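Local coordinates for protein D-ribulose-5-phosphate 3-epimerase, putative (Plasmodium falciparum, PDB 1TQX) that probably catalyses the metal-dependent interconversion of D-ribulose 5-phosphate and D-xylulose 5-phosphate, as a zinc-binding TIM-barrel epimerase, at residues Val73-Pro76 / Glu77-Val80; Gly181-Ile184 / Glu185-Glu188; Pro210-Val213 / Ile214-Arg218. All coordinates share one frame; numbering follows the deposited sequence.

Interaction 1: Val73-Pro76 / Glu77-Val80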
ATOM      1  N   VAL A  73      -3.998  -3.050 -11.356  1.00 18.82           N
ATOM      2  CA  VAL A  73      -4.774  -3.063 -12.587  1.00 19.32           C
ATOM      3  C   VAL A  73      -3.943  -2.710 -13.808  1.00 21.41           C
ATOM      4  O   VAL A  73      -2.838  -2.178 -13.691  1.00 19.83           O
ATOM      5  CB  VAL A  73      -5.901  -2.015 -12.527  1.00 18.80           C
ATOM      6  CG1 VAL A  73      -6.813  -2.273 -11.329  1.00 18.93           C
ATOM      7  CG2 VAL A  73      -5.285  -0.612 -12.432  1.00 19.87           C
ATOM      8  N   GLU A  74      -4.489  -3.017 -14.982  1.00 21.16           N
ATOM      9  CA  GLU A  74      -3.839  -2.651 -16.232  1.00 22.73           C
ATOM     10  C   GLU A  74      -4.348  -1.230 -16.474  1.00 21.91           C
ATOM     11  O   GLU A  74      -5.412  -0.860 -15.970  1.00 21.88           O
ATOM     12  CB  GLU A  74      -4.300  -3.548 -17.393  1.00 23.12           C
ATOM     13  CG  GLU A  74      -4.156  -5.047 -17.163  1.00 26.41           C
ATOM     14  CD  GLU A  74      -4.386  -5.866 -18.429  1.00 26.90           C
ATOM     15  OE1 GLU A  74      -5.329  -5.549 -19.189  1.00 25.25           O
ATOM     16  OE2 GLU A  74      -3.630  -6.837 -18.653  1.00 24.78           O
ATOM     17  N   TYR A  75      -3.597  -0.439 -17.231  1.00 22.23           N
ATOM     18  CA  TYR A  75      -4.000   0.930 -17.548  1.00 23.12           C
ATOM     19  C   TYR A  75      -4.300   1.776 -16.309  1.00 22.32           C
ATOM     20  O   TYR A  75      -5.350   2.416 -16.232  1.00 22.02           O
ATOM     21  CB  TYR A  75      -5.247   0.905 -18.443  1.00 26.48           C
ATOM     22  CG  TYR A  75      -5.139  -0.038 -19.617  1.00 29.94           C
ATOM     23  CD1 TYR A  75      -4.198   0.173 -20.618  1.00 32.41           C
ATOM     24  CD2 TYR A  75      -5.982  -1.141 -19.728  1.00 32.22           C
ATOM     25  CE1 TYR A  75      -4.095  -0.689 -21.705  1.00 34.31           C
ATOM     26  CE2 TYR A  75      -5.889  -2.015 -20.815  1.00 33.90           C
ATOM     27  CZ  TYR A  75      -4.942  -1.778 -21.799  1.00 36.12           C
ATOM     28  OH  TYR A  75      -4.837  -2.624 -22.884  1.00 39.13           O
ATOM     29  N   PRO A  76      -3.385   1.804 -15.330  1.00 22.52           N
ATOM     30  CA  PRO A  76      -3.639   2.604 -14.126  1.00 22.22           C
ATOM     31  C   PRO A  76      -3.901   4.090 -14.394  1.00 23.38           C
ATOM     32  O   PRO A  76      -4.541   4.766 -13.590  1.00 22.47           O
ATOM     33  CB  PRO A  76      -2.382   2.374 -13.288  1.00 22.41           C
ATOM     34  CG  PRO A  76      -1.319   2.139 -14.325  1.00 21.46           C
ATOM     35  CD  PRO A  76      -2.039   1.209 -15.288  1.00 21.54           C
ATOM     36  N   GLU A  77      -3.407   4.591 -15.523  1.00 24.14           N
ATOM     37  CA  GLU A  77      -3.607   5.993 -15.889  1.00 24.58           C
ATOM     38  C   GLU A  77      -5.105   6.338 -15.960  1.00 23.85           C
ATOM     39  O   GLU A  77      -5.512   7.460 -15.651  1.00 21.41           O
ATOM     40  CB  GLU A  77      -2.936   6.274 -17.244  1.00 27.83           C
ATOM     41  CG  GLU A  77      -3.408   5.355 -18.386  1.00 29.99           C
ATOM     42  CD  GLU A  77      -2.574   4.081 -18.550  1.00 34.83           C
ATOM     43  OE1 GLU A  77      -1.813   3.712 -17.627  1.00 29.76           O
ATOM     44  OE2 GLU A  77      -2.692   3.436 -19.617  1.00 38.63           O
ATOM     45  N   LYS A  78      -5.929   5.367 -16.343  1.00 23.66           N
ATOM     46  CA  LYS A  78      -7.376   5.589 -16.459  1.00 23.23           C
ATOM     47  C   LYS A  78      -8.068   5.829 -15.126  1.00 22.69           C
ATOM     48  O   LYS A  78      -9.170   6.387 -15.077  1.00 22.99           O
ATOM     49  CB  LYS A  78      -8.049   4.386 -17.121  1.00 23.83           C
ATOM     50  CG  LYS A  78      -7.646   4.135 -18.560  1.00 26.40           C
ATOM     51  CD  LYS A  78      -8.402   2.936 -19.111  1.00 29.72           C
ATOM     52  CE  LYS A  78      -8.025   2.660 -20.557  1.00 32.27           C
ATOM     53  NZ  LYS A  78      -8.806   1.511 -21.089  1.00 36.45           N
ATOM     54  N   TYR A  79      -7.435   5.393 -14.045  1.00 21.39           N
ATOM     55  CA  TYR A  79      -8.030   5.535 -12.726  1.00 21.29           C
ATOM     56  C   TYR A  79      -7.767   6.870 -12.030  1.00 19.68           C
ATOM     57  O   TYR A  79      -8.490   7.234 -11.109  1.00 19.11           O
ATOM     58  CB  TYR A  79      -7.567   4.383 -11.817  1.00 19.97           C
ATOM     59  CG  TYR A  79      -8.025   3.009 -12.273  1.00 21.77           C
ATOM     60  CD1 TYR A  79      -7.481   2.408 -13.411  1.00 21.46           C
ATOM     61  CD2 TYR A  79      -9.008   2.315 -11.574  1.00 20.57           C
ATOM     62  CE1 TYR A  79      -7.907   1.146 -13.840  1.00 21.42           C
ATOM     63  CE2 TYR A  79      -9.445   1.046 -11.996  1.00 21.08           C
ATOM     64  CZ  TYR A  79      -8.887   0.471 -13.127  1.00 21.49           C
ATOM     65  OH  TYR A  79      -9.287  -0.781 -13.550  1.00 21.14           O
ATOM     66  N   VAL A  80      -6.749   7.605 -12.462  1.00 20.45           N
ATOM     67  CA  VAL A  80      -6.430   8.875 -11.817  1.00 21.12           C
ATOM     68  C   VAL A  80      -7.585   9.889 -11.776  1.00 20.88           C
ATOM     69  O   VAL A  80      -7.905  10.430 -10.715  1.00 20.76           O
ATOM     70  CB  VAL A  80      -5.194   9.537 -12.469  1.00 21.20           C
ATOM     71  CG1 VAL A  80      -4.859  10.848 -11.754  1.00 22.08           C
ATOM     72  CG2 VAL A  80      -3.996   8.587 -12.387  1.00 17.59           C
TER
HETATM   73  O   HOH W   1      -8.012  -1.845 -15.541  1.00 21.25           O
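Two successive i to i+3 turns bend the backbone here: Lys78 N donates to Tyr75 O at 3.0 Å with an N-H...O angle of 153°, and Tyr79 N donates to Pro76 O one residue further on. Both donors stand above the planes of their carbonyls, and Tyr75 enters the bend with a positive phi. Lys78 runs fully extended alongside Tyr75, in the same direction, which brings its NZ over one face of the phenol ring. This is a cation-pi contact, 4.5 Å from NZ to the ring centroid and 26° off the normal, made between two exposed side chains. Glu77 comes to the same ring at its edge, with OE2 3.7 Å from Tyr75 CD1 and the carboxylate plane almost perpendicular to the ring. It gets there by folding back: CG lies between the backbone N and the carbonyl carbon (chi1 56°), and a bend at chi2 lays the carboxylate against Tyr75 CA. Tyr79 turns instead toward Val73. The two side chains meet from opposite directions, Tyr79 CE1 lying 3.5 Å from Val73 CG2, while the backbone O of Tyr75 sits in plane at the edge of the Tyr79 ring. One water bridges the two segments: it accepts from Tyr79 OH at 2.6 Å and donates to Glu74 O at 2.8 Å, so the Tyr79 hydroxyl is linked through it to the backbone of Glu74. In the TIM barrel this turn follows strand 66-72, which carries the zinc ligand His70. Val73 and Tyr79 lean on Val39 of strand 34-40, whereas Pro76 touches Phe91 and Val80 touches Leu89 of strand 88-92, both also meeting Leu106 of helix 100-111.

Interaction 2: Gly181-Ile184 / Glu185-Glu188. With SO4 (sulfate ion), chain C.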
ATOM      1  N   GLY A 181       0.915 -10.737   4.166  1.00 23.65           N
ATOM      2  CA  GLY A 181       1.287 -11.564   5.300  1.00 23.46           C
ATOM      3  C   GLY A 181       1.856 -10.840   6.508  1.00 23.31           C
ATOM      4  O   GLY A 181       2.565 -11.449   7.310  1.00 23.25           O
ATOM      5  N   LEU A 182       1.561  -9.551   6.650  1.00 21.53           N
ATOM      6  CA  LEU A 182       2.066  -8.800   7.794  1.00 22.40           C
ATOM      7  C   LEU A 182       1.283  -9.098   9.068  1.00 23.58           C
ATOM      8  O   LEU A 182       0.051  -9.042   9.084  1.00 23.96           O
ATOM      9  CB  LEU A 182       2.019  -7.285   7.523  1.00 21.37           C
ATOM     10  CG  LEU A 182       3.225  -6.644   6.824  1.00 21.55           C
ATOM     11  CD1 LEU A 182       4.482  -6.854   7.679  1.00 21.35           C
ATOM     12  CD2 LEU A 182       3.420  -7.256   5.445  1.00 20.28           C
ATOM     13  N   ASN A 183       2.006  -9.437  10.129  1.00 22.86           N
ATOM     14  CA  ASN A 183       1.396  -9.695  11.426  1.00 22.78           C
ATOM     15  C   ASN A 183       2.348  -9.082  12.449  1.00 22.64           C
ATOM     16  O   ASN A 183       3.301  -8.406  12.059  1.00 22.71           O
ATOM     17  CB  ASN A 183       1.175 -11.202  11.648  1.00 21.95           C
ATOM     18  CG  ASN A 183       2.433 -12.023  11.458  1.00 24.93           C
ATOM     19  OD1 ASN A 183       2.373 -13.172  11.012  1.00 27.66           O
ATOM     20  ND2 ASN A 183       3.573 -11.451  11.801  1.00 18.66           N
ATOM     21  N   ILE A 184       2.117  -9.287  13.740  1.00 22.84           N
ATOM     22  CA  ILE A 184       3.000  -8.666  14.729  1.00 21.99           C
ATOM     23  C   ILE A 184       4.478  -9.001  14.518  1.00 22.79           C
ATOM     24  O   ILE A 184       5.328  -8.105  14.520  1.00 21.45           O
ATOM     25  CB  ILE A 184       2.570  -9.031  16.174  1.00 21.51           C
ATOM     26  CG1 ILE A 184       1.273  -8.291  16.514  1.00 23.02           C
ATOM     27  CG2 ILE A 184       3.672  -8.661  17.176  1.00 18.95           C
ATOM     28  CD1 ILE A 184       0.695  -8.626  17.881  1.00 24.67           C
ATOM     29  N   GLU A 185       4.782 -10.276  14.305  1.00 22.97           N
ATOM     30  CA  GLU A 185       6.166 -10.694  14.119  1.00 25.04           C
ATOM     31  C   GLU A 185       6.813 -10.232  12.815  1.00 24.95           C
ATOM     32  O   GLU A 185       7.972  -9.808  12.817  1.00 22.91           O
ATOM     33  CB  GLU A 185       6.288 -12.216  14.226  1.00 27.80           C
ATOM     34  CG  GLU A 185       7.739 -12.693  14.263  1.00 33.10           C
ATOM     35  CD  GLU A 185       7.878 -14.197  14.390  1.00 34.74           C
ATOM     36  OE1 GLU A 185       9.024 -14.665  14.537  1.00 37.73           O
ATOM     37  OE2 GLU A 185       6.854 -14.909  14.339  1.00 35.39           O
ATOM     38  N   THR A 186       6.087 -10.319  11.701  1.00 23.89           N
ATOM     39  CA  THR A 186       6.663  -9.900  10.425  1.00 24.34           C
ATOM     40  C   THR A 186       6.696  -8.379  10.282  1.00 23.43           C
ATOM     41  O   THR A 186       7.404  -7.846   9.423  1.00 24.89           O
ATOM     42  CB  THR A 186       5.941 -10.548   9.219  1.00 23.57           C
ATOM     43  OG1 THR A 186       4.553 -10.195   9.227  1.00 25.29           O
ATOM     44  CG2 THR A 186       6.076 -12.074   9.289  1.00 24.76           C
ATOM     45  N   THR A 187       5.943  -7.677  11.123  1.00 23.31           N
ATOM     46  CA  THR A 187       5.968  -6.221  11.091  1.00 23.07           C
ATOM     47  C   THR A 187       7.293  -5.805  11.737  1.00 24.19           C
ATOM     48  O   THR A 187       7.986  -4.911  11.245  1.00 23.50           O
ATOM     49  CB  THR A 187       4.790  -5.599  11.880  1.00 23.26           C
ATOM     50  OG1 THR A 187       3.569  -5.762  11.145  1.00 21.73           O
ATOM     51  CG2 THR A 187       5.032  -4.117  12.117  1.00 21.83           C
ATOM     52  N   GLU A 188       7.647  -6.464  12.837  1.00 26.15           N
ATOM     53  CA  GLU A 188       8.899  -6.155  13.522  1.00 27.46           C
ATOM     54  C   GLU A 188      10.061  -6.437  12.578  1.00 26.25           C
ATOM     55  O   GLU A 188      11.008  -5.660  12.500  1.00 26.70           O
ATOM     56  CB  GLU A 188       9.057  -6.993  14.796  1.00 31.75           C
ATOM     57  CG  GLU A 188      10.256  -6.557  15.645  1.00 37.30           C
ATOM     58  CD  GLU A 188      10.384  -7.312  16.963  1.00 42.07           C
ATOM     59  OE1 GLU A 188      11.301  -6.978  17.747  1.00 43.98           O
ATOM     60  OE2 GLU A 188       9.581  -8.235  17.215  1.00 41.30           O
TER
HETATM   61  S   SO4 C2224      -2.798 -10.172   4.217  1.00 34.29           S
HETATM   62  O1  SO4 C2224      -2.808  -8.741   4.576  1.00 37.64           O
HETATM   63  O2  SO4 C2224      -2.201 -10.340   2.879  1.00 36.30           O
HETATM   64  O3  SO4 C2224      -1.979 -10.911   5.185  1.00 38.65           O
HETATM   65  O4  SO4 C2224      -4.179 -10.697   4.234  1.00 36.07           O
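Asn183 and Thr186 form the N-terminal cap of helix 184-193, on a loop that includes Gly181 of the predicted substrate site. Asn183 is the N-cap residue, and its backbone N donates to Thr186 OG1 at 2.8 Å, with an N-H...O angle of 153°: the half of a capping box in which the side chain three residues into the helix reaches back to the cap. That hydroxyl is used twice, because Thr186 OG1 also gives its hydrogen to Gly181 O at 3.0 Å, arriving only 17° from the carbonyl plane. The torsion explains the reach, for OG1 is tucked between the backbone N and the carbonyl carbon of Thr186 (chi1 59°), which points it back at Asn183 N and Gly181 O. One residue on, Thr187 grips the Asn183 carbonyl with both of its donors. Thr187 N comes nearly along the C=O axis at 2.9 Å, and Thr187 OG1 reaches the same Asn183 O at 2.8 Å from above the carbonyl plane. Leu182 CD1 lies 3.7 Å from Thr186 OG1, and the side chain also touches Ile198 of strand 197-200. At the other end of the loop a sulfate, probably from the crystallisation liquor, takes two weak bonds from Gly181 N, the closer to O3 at 3.1 Å; Gly153 N and Thr202 OG1 also bond to it. The ion lies among residues predicted to bind substrate, consistent with its standing in for the substrate phosphate. Gly181 thus offers its N to the anion while its C=O is held by a threonine of the helix, which would make Thr186 a second-shell residue: its hydroxyl ties the loop's path to the first turn and may steady the glycine that meets the anion.

Interaction 3: Pro210-Val213 / Ile214-Arg218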
ATOM      1  N   PRO A 210      -8.171  -6.076  17.812  1.00 26.57           N
ATOM      2  CA  PRO A 210      -7.663  -5.223  16.728  1.00 26.67           C
ATOM      3  C   PRO A 210      -6.774  -4.056  17.162  1.00 25.62           C
ATOM      4  O   PRO A 210      -5.702  -3.837  16.593  1.00 24.80           O
ATOM      5  CB  PRO A 210      -8.942  -4.738  16.038  1.00 26.17           C
ATOM      6  CG  PRO A 210      -9.902  -5.864  16.270  1.00 28.73           C
ATOM      7  CD  PRO A 210      -9.633  -6.235  17.714  1.00 26.82           C
ATOM      8  N   LYS A 211      -7.216  -3.302  18.163  1.00 26.02           N
ATOM      9  CA  LYS A 211      -6.440  -2.157  18.617  1.00 28.45           C
ATOM     10  C   LYS A 211      -5.093  -2.591  19.178  1.00 27.63           C
ATOM     11  O   LYS A 211      -4.081  -1.910  18.978  1.00 28.08           O
ATOM     12  CB  LYS A 211      -7.217  -1.356  19.664  1.00 29.02           C
ATOM     13  CG  LYS A 211      -6.531  -0.054  20.037  1.00 32.96           C
ATOM     14  CD  LYS A 211      -7.440   0.862  20.827  1.00 36.43           C
ATOM     15  CE  LYS A 211      -6.685   2.106  21.270  1.00 38.36           C
ATOM     16  NZ  LYS A 211      -6.023   2.786  20.129  1.00 40.39           N
ATOM     17  N   TYR A 212      -5.078  -3.722  19.879  1.00 28.69           N
ATOM     18  CA  TYR A 212      -3.833  -4.249  20.439  1.00 27.60           C
ATOM     19  C   TYR A 212      -2.841  -4.524  19.314  1.00 26.00           C
ATOM     20  O   TYR A 212      -1.677  -4.150  19.404  1.00 26.28           O
ATOM     21  CB  TYR A 212      -4.095  -5.551  21.210  1.00 27.95           C
ATOM     22  CG  TYR A 212      -2.850  -6.379  21.452  1.00 28.08           C
ATOM     23  CD1 TYR A 212      -1.884  -5.979  22.372  1.00 28.85           C
ATOM     24  CD2 TYR A 212      -2.630  -7.555  20.741  1.00 28.39           C
ATOM     25  CE1 TYR A 212      -0.719  -6.736  22.575  1.00 27.70           C
ATOM     26  CE2 TYR A 212      -1.480  -8.316  20.934  1.00 27.84           C
ATOM     27  CZ  TYR A 212      -0.527  -7.902  21.850  1.00 28.79           C
ATOM     28  OH  TYR A 212       0.616  -8.653  22.016  1.00 27.54           O
ATOM     29  N   VAL A 213      -3.306  -5.192  18.261  1.00 25.10           N
ATOM     30  CA  VAL A 213      -2.439  -5.514  17.132  1.00 24.51           C
ATOM     31  C   VAL A 213      -1.910  -4.250  16.452  1.00 23.71           C
ATOM     32  O   VAL A 213      -0.714  -4.140  16.172  1.00 24.84           O
ATOM     33  CB  VAL A 213      -3.173  -6.385  16.086  1.00 23.83           C
ATOM     34  CG1 VAL A 213      -2.275  -6.598  14.870  1.00 23.15           C
ATOM     35  CG2 VAL A 213      -3.555  -7.730  16.704  1.00 24.73           C
ATOM     36  N   ILE A 214      -2.800  -3.301  16.186  1.00 23.14           N
ATOM     37  CA  ILE A 214      -2.414  -2.046  15.549  1.00 22.26           C
ATOM     38  C   ILE A 214      -1.370  -1.282  16.370  1.00 22.82           C
ATOM     39  O   ILE A 214      -0.341  -0.867  15.835  1.00 22.20           O
ATOM     40  CB  ILE A 214      -3.657  -1.138  15.322  1.00 21.62           C
ATOM     41  CG1 ILE A 214      -4.558  -1.765  14.250  1.00 21.84           C
ATOM     42  CG2 ILE A 214      -3.225   0.273  14.908  1.00 21.05           C
ATOM     43  CD1 ILE A 214      -5.866  -1.022  14.031  1.00 23.47           C
ATOM     44  N   ASP A 215      -1.628  -1.095  17.664  1.00 23.41           N
ATOM     45  CA  ASP A 215      -0.681  -0.371  18.515  1.00 23.42           C
ATOM     46  C   ASP A 215       0.660  -1.095  18.622  1.00 24.11           C
ATOM     47  O   ASP A 215       1.723  -0.469  18.559  1.00 23.93           O
ATOM     48  CB  ASP A 215      -1.253  -0.168  19.927  1.00 24.11           C
ATOM     49  CG  ASP A 215      -2.502   0.697  19.939  1.00 26.98           C
ATOM     50  OD1 ASP A 215      -2.733   1.428  18.954  1.00 28.76           O
ATOM     51  OD2 ASP A 215      -3.250   0.657  20.938  1.00 28.04           O
ATOM     52  N   THR A 216       0.608  -2.412  18.795  1.00 24.15           N
ATOM     53  CA  THR A 216       1.829  -3.198  18.913  1.00 24.88           C
ATOM     54  C   THR A 216       2.670  -3.015  17.659  1.00 24.63           C
ATOM     55  O   THR A 216       3.886  -2.824  17.737  1.00 23.81           O
ATOM     56  CB  THR A 216       1.516  -4.698  19.094  1.00 25.66           C
ATOM     57  OG1 THR A 216       0.810  -4.892  20.326  1.00 25.25           O
ATOM     58  CG2 THR A 216       2.797  -5.519  19.110  1.00 25.24           C
ATOM     59  N   MET A 217       2.016  -3.074  16.501  1.00 23.56           N
ATOM     60  CA  MET A 217       2.707  -2.908  15.229  1.00 23.60           C
ATOM     61  C   MET A 217       3.344  -1.523  15.114  1.00 23.04           C
ATOM     62  O   MET A 217       4.499  -1.394  14.719  1.00 24.21           O
ATOM     63  CB  MET A 217       1.734  -3.094  14.051  1.00 25.56           C
ATOM     64  CG  MET A 217       1.198  -4.511  13.840  1.00 23.93           C
ATOM     65  SD  MET A 217       0.001  -4.547  12.458  1.00 23.82           S
ATOM     66  CE  MET A 217       0.020  -6.286  12.003  1.00 22.76           C
ATOM     67  N   ARG A 218       2.590  -0.486  15.458  1.00 22.94           N
ATOM     68  CA  ARG A 218       3.111   0.869  15.338  1.00 24.27           C
ATOM     69  C   ARG A 218       4.327   1.098  16.224  1.00 24.96           C
ATOM     70  O   ARG A 218       5.331   1.650  15.774  1.00 24.36           O
ATOM     71  CB  ARG A 218       2.021   1.898  15.665  1.00 24.23           C
ATOM     72  CG  ARG A 218       2.413   3.351  15.388  1.00 28.72           C
ATOM     73  CD  ARG A 218       1.178   4.247  15.453  1.00 34.18           C
ATOM     74  NE  ARG A 218       0.371   3.875  16.609  1.00 39.71           N
ATOM     75  CZ  ARG A 218      -0.930   3.612  16.572  1.00 37.32           C
ATOM     76  NH1 ARG A 218      -1.606   3.681  15.431  1.00 37.40           N
ATOM     77  NH2 ARG A 218      -1.550   3.252  17.685  1.00 37.37           N
TER
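Met217 packs against Val213 one turn earlier in the helix, and its chain meets that residue atom by atom. CB lies 3.4 Å from Val213 O, the carbonyl that accepts Met217 N, and CG comes closer still, 3.0 Å from that oxygen. SD then passes 3.9 Å from Val213 CG1, and CE ends 3.7 Å from the same methyl, the two side chains pointing the same way. This is the inner side of helix 210-223, the last helix of the TIM barrel: Met217 and Ile214 press on Ile8 of strand 7-10. On another side of the helix Thr216 gives Tyr212 O two hydrogens, from its N and from OG1 (2.8 Å), which approach from opposite faces of the carbonyl plane. A chi1 of 162° turns the Tyr212 phenol alongside Thr216, whose OG1 sits 3.3 Å above one ring face, toward the rim. Elsewhere Lys211 NZ forms a long salt bridge to Asp215 OD2 at 3.6 Å, and Arg218 NH2 pairs with Asp215 OD1, so one carboxylate serves two cations; Leu30 O accepts a hydrogen bond from Lys211 NZ, and Glu33 forms a salt bridge with Arg218 NH1.

How the interactions relate
Interactions 2 and 3 are neighbours on one flank of the barrel, while interaction 1 lies across the chain's centre, its own centre about 30 Å from that of interaction 2 and 33 Å from that of interaction 3. The helices of 2 and 3 pack together: Met217 CE reaches Thr187 OG1 at 3.7 Å, and Ile184 fits against Tyr212 and Thr216. All three are partly buried, through Val73, Pro76 and Val80 in interaction 1, Leu182 and Thr187 in 2, and Ile214 and Met217 in 3. Their chemistry follows their place: interaction 1 shapes a turn after a strand with ring contacts and a water, interaction 2 caps a helix start beside an anion, and interaction 3 lines up charges along a regular helix.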